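PDB 3H4X: phosphatidylinositol-specific phospholipase C1 from Streptomyces antibioticus, which belongs to the calcium-dependent phosphoinositide phospholipase C family and folds as a single-chain alpha/beta barrel of TIM type. Local coordinates for residues W64-G69 and G133-G138; T298-A303 and A322-L327. All blocks are in the same frame, centred on the assembly; numbering follows the deposited sequence.

Contact 1 (W64-G69 and G133-G138); sequences WSNALG and GFNAKG. With EOH (ethanol), chain H.
The hydroxyl of S65 donates to the backbone carbonyl of G133, OG to O 2.9 Å, with a C=O...OG angle of 146° and in the carbonyl plane; S65 OG in turn accepts a weak hydrogen bond from W72 NE1. One residue on, N66 ND2 reaches F134 O at 3.0 Å. This donor stands 61° out of the carbonyl plane, so no lone pair is met head-on. From the other segment, with CG anti to its backbone N, the side chain of N135 extends to S65, and N135 ND2 donates to S65 O at 3.0 Å. That bond is less sure, because ND2 sits too close to a modelled ethanol. K206 supplies F134 O with a second, charged partner, R140 is another donor to S65 O, and the carboxylate of D132 holds the backbone N of both S65 and N66. These are loops after strands 58-64 and 124-130, adjacent parallel strands of the barrel, and the bonds tie the two loops together at the carboxyl ends of the strands, the side on which TIM-type enzymes carry their active sites. Beyond the bonds, the amides of N66 and N135 pass each other with planes 31° apart. N66 OD1 comes within 3.1 Å of N135 CG, a contact without a hydrogen bond. Next to this amide pair, S65 CB and N135 CB pack at 3.8 Å. N135 OD1 turns back on its own loop and accepts a weak bond from G138 N. The ethanol, probably from the crystallisation liquor and of doubtful place because of its clash with ND2, has its O 2.7 Å from A67 O. The ring of F134 packs on T209, E212 and Y213 of helix 209-222, and A136 lines one acetyl-group pocket with G141, P142, A143 and E144.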
ATOM      1  N   TRP A  64      13.374   3.555   3.959  1.00  8.26           N
ATOM      2  CA  TRP A  64      14.754   3.195   3.657  1.00  8.66           C
ATOM      3  C   TRP A  64      15.278   2.241   4.723  1.00  8.80           C
ATOM      4  O   TRP A  64      15.213   2.547   5.917  1.00  8.99           O
ATOM      5  CB  TRP A  64      15.634   4.441   3.607  1.00  8.56           C
ATOM      6  CG  TRP A  64      15.187   5.457   2.611  1.00  8.86           C
ATOM      7  CD1 TRP A  64      14.109   6.292   2.712  1.00  9.72           C
ATOM      8  CD2 TRP A  64      15.816   5.762   1.363  1.00  9.38           C
ATOM      9  NE1 TRP A  64      14.025   7.090   1.596  1.00  9.78           N
ATOM     10  CE2 TRP A  64      15.063   6.787   0.754  1.00  9.64           C
ATOM     11  CE3 TRP A  64      16.943   5.268   0.700  1.00 10.25           C
ATOM     12  CZ2 TRP A  64      15.403   7.326  -0.484  1.00 10.56           C
ATOM     13  CZ3 TRP A  64      17.277   5.807  -0.528  1.00 10.93           C
ATOM     14  CH2 TRP A  64      16.510   6.823  -1.107  1.00 11.37           C
ATOM     15  N   SER A  65      15.800   1.096   4.290  1.00  9.05           N
ATOM     16  CA  SER A  65      16.293   0.074   5.211  1.00  9.92           C
ATOM     17  C   SER A  65      17.811  -0.003   5.270  1.00  9.94           C
ATOM     18  O   SER A  65      18.359  -0.620   6.181  1.00  9.97           O
ATOM     19  CB  SER A  65      15.794  -1.317   4.807  1.00 10.57           C
ATOM     20  OG  SER A  65      14.413  -1.348   4.523  1.00 12.63           O
ATOM     21  N   ASN A  66      18.483   0.579   4.280  1.00 10.06           N
ATOM     22  CA  ASN A  66      19.929   0.414   4.149  1.00 10.74           C
ATOM     23  C   ASN A  66      20.731   1.671   4.469  1.00 11.14           C
ATOM     24  O   ASN A  66      21.927   1.754   4.173  1.00 11.71           O
ATOM     25  CB  ASN A  66      20.283  -0.146   2.771  1.00 11.05           C
ATOM     26  CG  ASN A  66      19.972  -1.622   2.658  1.00 11.16           C
ATOM     27  OD1 ASN A  66      20.679  -2.459   3.223  1.00 12.12           O
ATOM     28  ND2 ASN A  66      18.901  -1.954   1.944  1.00 11.43           N
ATOM     29  N   ALA A  67      20.073   2.652   5.073  1.00 11.31           N
ATOM     30  CA  ALA A  67      20.795   3.777   5.644  1.00 11.94           C
ATOM     31  C   ALA A  67      21.555   3.278   6.869  1.00 12.44           C
ATOM     32  O   ALA A  67      21.307   2.172   7.360  1.00 12.94           O
ATOM     33  CB  ALA A  67      19.842   4.895   6.015  1.00 12.03           C
ATOM     34  N   LEU A  68      22.492   4.085   7.352  1.00 12.95           N
ATOM     35  CA  LEU A  68      23.317   3.679   8.483  1.00 13.56           C
ATOM     36  C   LEU A  68      22.547   3.784   9.793  1.00 13.88           C
ATOM     37  O   LEU A  68      21.608   4.572   9.916  1.00 14.69           O
ATOM     38  CB  LEU A  68      24.599   4.517   8.541  1.00 13.79           C
ATOM     39  CG  LEU A  68      25.500   4.450   7.307  1.00 14.47           C
ATOM     40  CD1 LEU A  68      26.765   5.260   7.527  1.00 15.36           C
ATOM     41  CD2 LEU A  68      25.842   3.010   6.974  1.00 15.43           C
ATOM     42  N   GLY A  69      22.944   2.979  10.772  1.00 14.21           N
ATOM     43  CA  GLY A  69      22.344   3.037  12.096  1.00 14.51           C
ATOM     44  C   GLY A  69      20.974   2.396  12.163  1.00 14.73           C
ATOM     45  O   GLY A  69      20.508   1.791  11.196  1.00 14.99           O
ATOM     46  N   GLY A 133      15.058  -1.377  -0.862  1.00  9.51           N
ATOM     47  CA  GLY A 133      14.817  -2.778  -0.527  1.00  9.85           C
ATOM     48  C   GLY A 133      14.949  -3.055   0.960  1.00  9.82           C
ATOM     49  O   GLY A 133      14.957  -2.134   1.776  1.00 10.75           O
ATOM     50  N   PHE A 134      15.045  -4.334   1.309  1.00 10.25           N
ATOM     51  CA  PHE A 134      15.224  -4.737   2.694  1.00 10.32           C
ATOM     52  C   PHE A 134      16.699  -4.785   3.077  1.00 10.65           C
ATOM     53  O   PHE A 134      17.590  -4.667   2.228  1.00 11.02           O
ATOM     54  CB  PHE A 134      14.580  -6.105   2.944  1.00 10.17           C
ATOM     55  CG  PHE A 134      13.082  -6.063   3.068  1.00 10.15           C
ATOM     56  CD1 PHE A 134      12.486  -5.566   4.210  1.00 10.49           C
ATOM     57  CD2 PHE A 134      12.270  -6.531   2.045  1.00 10.87           C
ATOM     58  CE1 PHE A 134      11.106  -5.529   4.331  1.00 11.48           C
ATOM     59  CE2 PHE A 134      10.891  -6.495   2.161  1.00 11.75           C
ATOM     60  CZ  PHE A 134      10.311  -5.994   3.303  1.00 11.86           C
ATOM     61  N   ASN A 135      16.939  -4.968   4.367  1.00 10.97           N
ATOM     62  CA  ASN A 135      18.284  -5.071   4.906  1.00 11.82           C
ATOM     63  C   ASN A 135      18.302  -6.122   6.006  1.00 12.49           C
ATOM     64  O   ASN A 135      18.482  -5.807   7.180  1.00 12.27           O
ATOM     65  CB  ASN A 135      18.728  -3.714   5.453  1.00 11.87           C
ATOM     66  CG  ASN A 135      20.142  -3.731   5.986  1.00 12.32           C
ATOM     67  OD1 ASN A 135      20.878  -4.699   5.801  1.00 13.11           O
ATOM     68  ND2 ASN A 135      20.530  -2.652   6.651  1.00 12.70           N
ATOM     69  N   ALA A 136      18.090  -7.374   5.619  1.00 13.55           N
ATOM     70  CA  ALA A 136      18.036  -8.469   6.578  1.00 14.69           C
ATOM     71  C   ALA A 136      19.314  -8.547   7.408  1.00 15.59           C
ATOM     72  O   ALA A 136      19.265  -8.757   8.620  1.00 15.84           O
ATOM     73  CB  ALA A 136      17.782  -9.787   5.861  1.00 14.74           C
ATOM     74  N   LYS A 137      20.456  -8.366   6.752  1.00 16.39           N
ATOM     75  CA  LYS A 137      21.744  -8.466   7.431  1.00 17.31           C
ATOM     76  C   LYS A 137      21.882  -7.419   8.534  1.00 17.20           C
ATOM     77  O   LYS A 137      22.587  -7.635   9.522  1.00 17.83           O
ATOM     78  CB  LYS A 137      22.888  -8.321   6.425  1.00 17.83           C
ATOM     79  CG  LYS A 137      22.869  -9.349   5.307  1.00 19.71           C
ATOM     80  CD  LYS A 137      23.071 -10.756   5.841  1.00 21.71           C
ATOM     81  CE  LYS A 137      23.158 -11.768   4.709  1.00 22.81           C
ATOM     82  NZ  LYS A 137      23.457 -13.140   5.207  1.00 23.92           N
ATOM     83  N   GLY A 138      21.211  -6.284   8.360  1.00 16.79           N
ATOM     84  CA  GLY A 138      21.267  -5.196   9.330  1.00 16.25           C
ATOM     85  C   GLY A 138      20.088  -5.167  10.287  1.00 15.62           C
ATOM     86  O   GLY A 138      19.849  -4.163  10.956  1.00 16.01           O
TER
HETATM   87  C1  EOH H 346      22.625  -0.858   7.482  1.00 30.19           C
HETATM   88  C2  EOH H 346      22.964  -2.154   8.210  1.00 30.05           C
HETATM   89  O   EOH H 346      23.021   0.276   8.220  1.00 30.24           O

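Contact 2 (T298-A303 and A322-L327). With EOH (ethanol), chain R.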
ATOM      1  N   THR A 298      -2.109  17.518  -8.811  1.00 14.22           N
ATOM      2  CA  THR A 298      -2.300  18.073  -7.477  1.00 15.03           C
ATOM      3  C   THR A 298      -3.584  18.883  -7.381  1.00 15.47           C
ATOM      4  O   THR A 298      -4.405  18.654  -6.491  1.00 15.36           O
ATOM      5  CB  THR A 298      -1.106  18.958  -7.072  1.00 15.08           C
ATOM      6  OG1 THR A 298       0.108  18.208  -7.197  1.00 15.92           O
ATOM      7  CG2 THR A 298      -1.258  19.451  -5.636  1.00 15.42           C
ATOM      8  N   HIS A 299      -3.755  19.821  -8.310  1.00 16.10           N
ATOM      9  CA  HIS A 299      -4.872  20.763  -8.274  1.00 17.00           C
ATOM     10  C   HIS A 299      -5.789  20.683  -9.495  1.00 16.96           C
ATOM     11  O   HIS A 299      -6.048  21.704 -10.132  1.00 17.22           O
ATOM     12  CB  HIS A 299      -4.356  22.204  -8.177  1.00 17.56           C
ATOM     13  CG  HIS A 299      -3.611  22.509  -6.916  1.00 19.09           C
ATOM     14  ND1 HIS A 299      -4.243  22.885  -5.750  1.00 20.44           N
ATOM     15  CD2 HIS A 299      -2.285  22.521  -6.645  1.00 20.14           C
ATOM     16  CE1 HIS A 299      -3.339  23.101  -4.811  1.00 20.61           C
ATOM     17  NE2 HIS A 299      -2.143  22.887  -5.328  1.00 20.58           N
ATOM     18  N   PRO A 300      -6.294  19.487  -9.831  1.00 16.88           N
ATOM     19  CA  PRO A 300      -7.275  19.463 -10.907  1.00 17.01           C
ATOM     20  C   PRO A 300      -8.590  19.990 -10.357  1.00 17.18           C
ATOM     21  O   PRO A 300      -8.693  20.226  -9.156  1.00 17.31           O
ATOM     22  CB  PRO A 300      -7.407  17.974 -11.212  1.00 16.88           C
ATOM     23  CG  PRO A 300      -7.190  17.327  -9.885  1.00 16.81           C
ATOM     24  CD  PRO A 300      -6.134  18.165  -9.198  1.00 16.79           C
ATOM     25  N   THR A 301      -9.591  20.178 -11.209  1.00 17.43           N
ATOM     26  CA  THR A 301     -10.913  20.508 -10.699  1.00 17.59           C
ATOM     27  C   THR A 301     -11.527  19.250 -10.095  1.00 17.52           C
ATOM     28  O   THR A 301     -11.157  18.132 -10.462  1.00 17.23           O
ATOM     29  CB  THR A 301     -11.847  21.062 -11.794  1.00 17.70           C
ATOM     30  OG1 THR A 301     -12.212  20.009 -12.693  1.00 17.78           O
ATOM     31  CG2 THR A 301     -11.171  22.193 -12.567  1.00 18.12           C
ATOM     32  N   GLU A 302     -12.450  19.431  -9.158  1.00 17.45           N
ATOM     33  CA  GLU A 302     -13.144  18.310  -8.545  1.00 17.45           C
ATOM     34  C   GLU A 302     -13.815  17.442  -9.606  1.00 16.89           C
ATOM     35  O   GLU A 302     -13.767  16.211  -9.543  1.00 16.94           O
ATOM     36  CB  GLU A 302     -14.181  18.813  -7.538  1.00 17.94           C
ATOM     37  CG  GLU A 302     -14.986  17.715  -6.875  1.00 19.64           C
ATOM     38  CD  GLU A 302     -15.994  18.253  -5.876  1.00 21.75           C
ATOM     39  OE1 GLU A 302     -16.477  19.390  -6.066  1.00 22.92           O
ATOM     40  OE2 GLU A 302     -16.303  17.536  -4.900  1.00 23.06           O
ATOM     41  N   ALA A 303     -14.444  18.092 -10.582  1.00 16.35           N
ATOM     42  CA  ALA A 303     -15.146  17.379 -11.642  1.00 15.68           C
ATOM     43  C   ALA A 303     -14.190  16.525 -12.472  1.00 15.09           C
ATOM     44  O   ALA A 303     -14.500  15.384 -12.810  1.00 15.28           O
ATOM     45  CB  ALA A 303     -15.903  18.358 -12.532  1.00 15.91           C
ATOM     46  N   ALA A 322      -2.902   9.705  -6.919  1.00  9.35           N
ATOM     47  CA  ALA A 322      -2.288  10.914  -7.442  1.00  9.81           C
ATOM     48  C   ALA A 322      -1.898  11.764  -6.231  1.00 10.35           C
ATOM     49  O   ALA A 322      -1.680  11.226  -5.142  1.00 10.29           O
ATOM     50  CB  ALA A 322      -3.246  11.662  -8.367  1.00 10.10           C
ATOM     51  N   ASP A 323      -1.815  13.081  -6.409  1.00 10.87           N
ATOM     52  CA  ASP A 323      -1.417  13.979  -5.324  1.00 11.83           C
ATOM     53  C   ASP A 323      -2.538  14.935  -4.928  1.00 11.66           C
ATOM     54  O   ASP A 323      -2.274  16.086  -4.575  1.00 12.02           O
ATOM     55  CB  ASP A 323      -0.196  14.808  -5.733  1.00 12.75           C
ATOM     56  CG  ASP A 323       1.051  13.971  -5.929  1.00 15.11           C
ATOM     57  OD1 ASP A 323       1.041  12.773  -5.585  1.00 17.52           O
ATOM     58  OD2 ASP A 323       2.055  14.518  -6.431  1.00 18.32           O
ATOM     59  N   TRP A 324      -3.778  14.462  -4.967  1.00 11.37           N
ATOM     60  CA  TRP A 324      -4.937  15.347  -4.826  1.00 11.50           C
ATOM     61  C   TRP A 324      -5.294  15.716  -3.385  1.00 11.74           C
ATOM     62  O   TRP A 324      -6.466  15.705  -3.007  1.00 11.68           O
ATOM     63  CB  TRP A 324      -6.157  14.744  -5.526  1.00 11.42           C
ATOM     64  CG  TRP A 324      -5.961  14.519  -6.999  1.00 11.07           C
ATOM     65  CD1 TRP A 324      -5.181  15.252  -7.845  1.00 11.39           C
ATOM     66  CD2 TRP A 324      -6.576  13.503  -7.799  1.00 11.30           C
ATOM     67  NE1 TRP A 324      -5.266  14.749  -9.122  1.00 11.45           N
ATOM     68  CE2 TRP A 324      -6.118  13.676  -9.120  1.00 11.44           C
ATOM     69  CE3 TRP A 324      -7.466  12.460  -7.525  1.00 11.91           C
ATOM     70  CZ2 TRP A 324      -6.517  12.843 -10.166  1.00 11.87           C
ATOM     71  CZ3 TRP A 324      -7.865  11.638  -8.567  1.00 12.65           C
ATOM     72  CH2 TRP A 324      -7.390  11.833  -9.869  1.00 12.73           C
ATOM     73  N   TYR A 325      -4.292  16.061  -2.586  1.00 11.99           N
ATOM     74  CA  TYR A 325      -4.557  16.450  -1.204  1.00 12.87           C
ATOM     75  C   TYR A 325      -5.487  17.673  -1.059  1.00 13.21           C
ATOM     76  O   TYR A 325      -6.180  17.796  -0.052  1.00 13.48           O
ATOM     77  CB  TYR A 325      -3.253  16.625  -0.411  1.00 13.15           C
ATOM     78  CG  TYR A 325      -2.373  17.758  -0.887  1.00 14.25           C
ATOM     79  CD1 TYR A 325      -2.533  19.043  -0.388  1.00 15.15           C
ATOM     80  CD2 TYR A 325      -1.375  17.542  -1.828  1.00 15.25           C
ATOM     81  CE1 TYR A 325      -1.730  20.082  -0.818  1.00 16.23           C
ATOM     82  CE2 TYR A 325      -0.568  18.577  -2.264  1.00 16.21           C
ATOM     83  CZ  TYR A 325      -0.751  19.844  -1.754  1.00 16.82           C
ATOM     84  OH  TYR A 325       0.047  20.881  -2.182  1.00 18.64           O
ATOM     85  N   PRO A 326      -5.518  18.574  -2.062  1.00 13.56           N
ATOM     86  CA  PRO A 326      -6.444  19.706  -1.955  1.00 14.12           C
ATOM     87  C   PRO A 326      -7.910  19.312  -2.126  1.00 14.64           C
ATOM     88  O   PRO A 326      -8.796  20.150  -1.952  1.00 15.37           O
ATOM     89  CB  PRO A 326      -6.020  20.620  -3.113  1.00 14.40           C
ATOM     90  CG  PRO A 326      -4.621  20.238  -3.420  1.00 13.96           C
ATOM     91  CD  PRO A 326      -4.577  18.749  -3.181  1.00 13.38           C
ATOM     92  N   LEU A 327      -8.167  18.049  -2.456  1.00 14.87           N
ATOM     93  CA  LEU A 327      -9.526  17.606  -2.753  1.00 15.06           C
ATOM     94  C   LEU A 327      -9.986  16.440  -1.877  1.00 15.14           C
ATOM     95  O   LEU A 327     -10.219  15.342  -2.376  1.00 14.77           O
ATOM     96  CB  LEU A 327      -9.639  17.209  -4.228  1.00 15.29           C
ATOM     97  CG  LEU A 327      -9.265  18.262  -5.275  1.00 16.01           C
ATOM     98  CD1 LEU A 327      -9.189  17.626  -6.656  1.00 16.53           C
ATOM     99  CD2 LEU A 327     -10.255  19.417  -5.262  1.00 16.91           C
TER
HETATM  100  C1  EOH R 356      -4.916  21.165   1.704  1.00 26.40           C
HETATM  101  C2  EOH R 356      -5.206  21.931   0.418  1.00 26.38           C
HETATM  102  O   EOH R 356      -5.497  19.881   1.694  1.00 26.28           O
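T298 holds CG2 anti to its backbone N, which sets the methyl 3.6 Å from CE2 of Y325; the tyrosine meets it from the crowded position, with CG between backbone N and carbonyl carbon (chi1 65°). W324 has CG beside its backbone N (chi1 -60°), and its indole is crossed at about a right angle by the P300 ring. P300 CG lies over one indole face, 3.3 Å from W324 NE1, and P300 CD is 3.4 Å from W324 CD1; A322 CB covers the opposite face. The indole N-H bonds to D296 O, which fixes the ring's rotation. L327 continues the apolar patch, its CD1 3.8 Å from P300 CG. H299 CE1 comes 3.4 Å from P326 CG, these two side chains also crossing at about a right angle. No hydrogen bond joins the segments. Instead, T298 CA makes a C-H...O contact with D323 O, and T298 O, buried with no polar partner in the model, rests 3.3 Å from P326 CD. T301 N-caps helix 302-314 through OG1 to E304 N, and E302 reaches S329 of the next short helix. An inverse gamma turn at W324 runs into a type I beta turn, W324 to L327, that ends at the N-cap of helix 328-331: two loops at the carboxyl ends of adjacent barrel strands, each leading into a helix.

How the contacts relate
Contact 1 closes before contact 2 opens along the chain; their centres lie 34 Å apart and their nearest atoms about 16 Å, without touching. Both belong to the same barrel and join loops that follow neighbouring parallel strands: 58-64 and 124-130 in contact 1, 282-286 and 319-322 in contact 2. Strand 31-36 pairs with both 58-64 and 319-322, so it closes the barrel between the two contacts. Contact 1 is largely buried and held by hydrogen bonds, contact 2 lies at the surface and relies on apolar packing. Each joins the loops after two neighbouring strands, at separate places around one rim of the barrel.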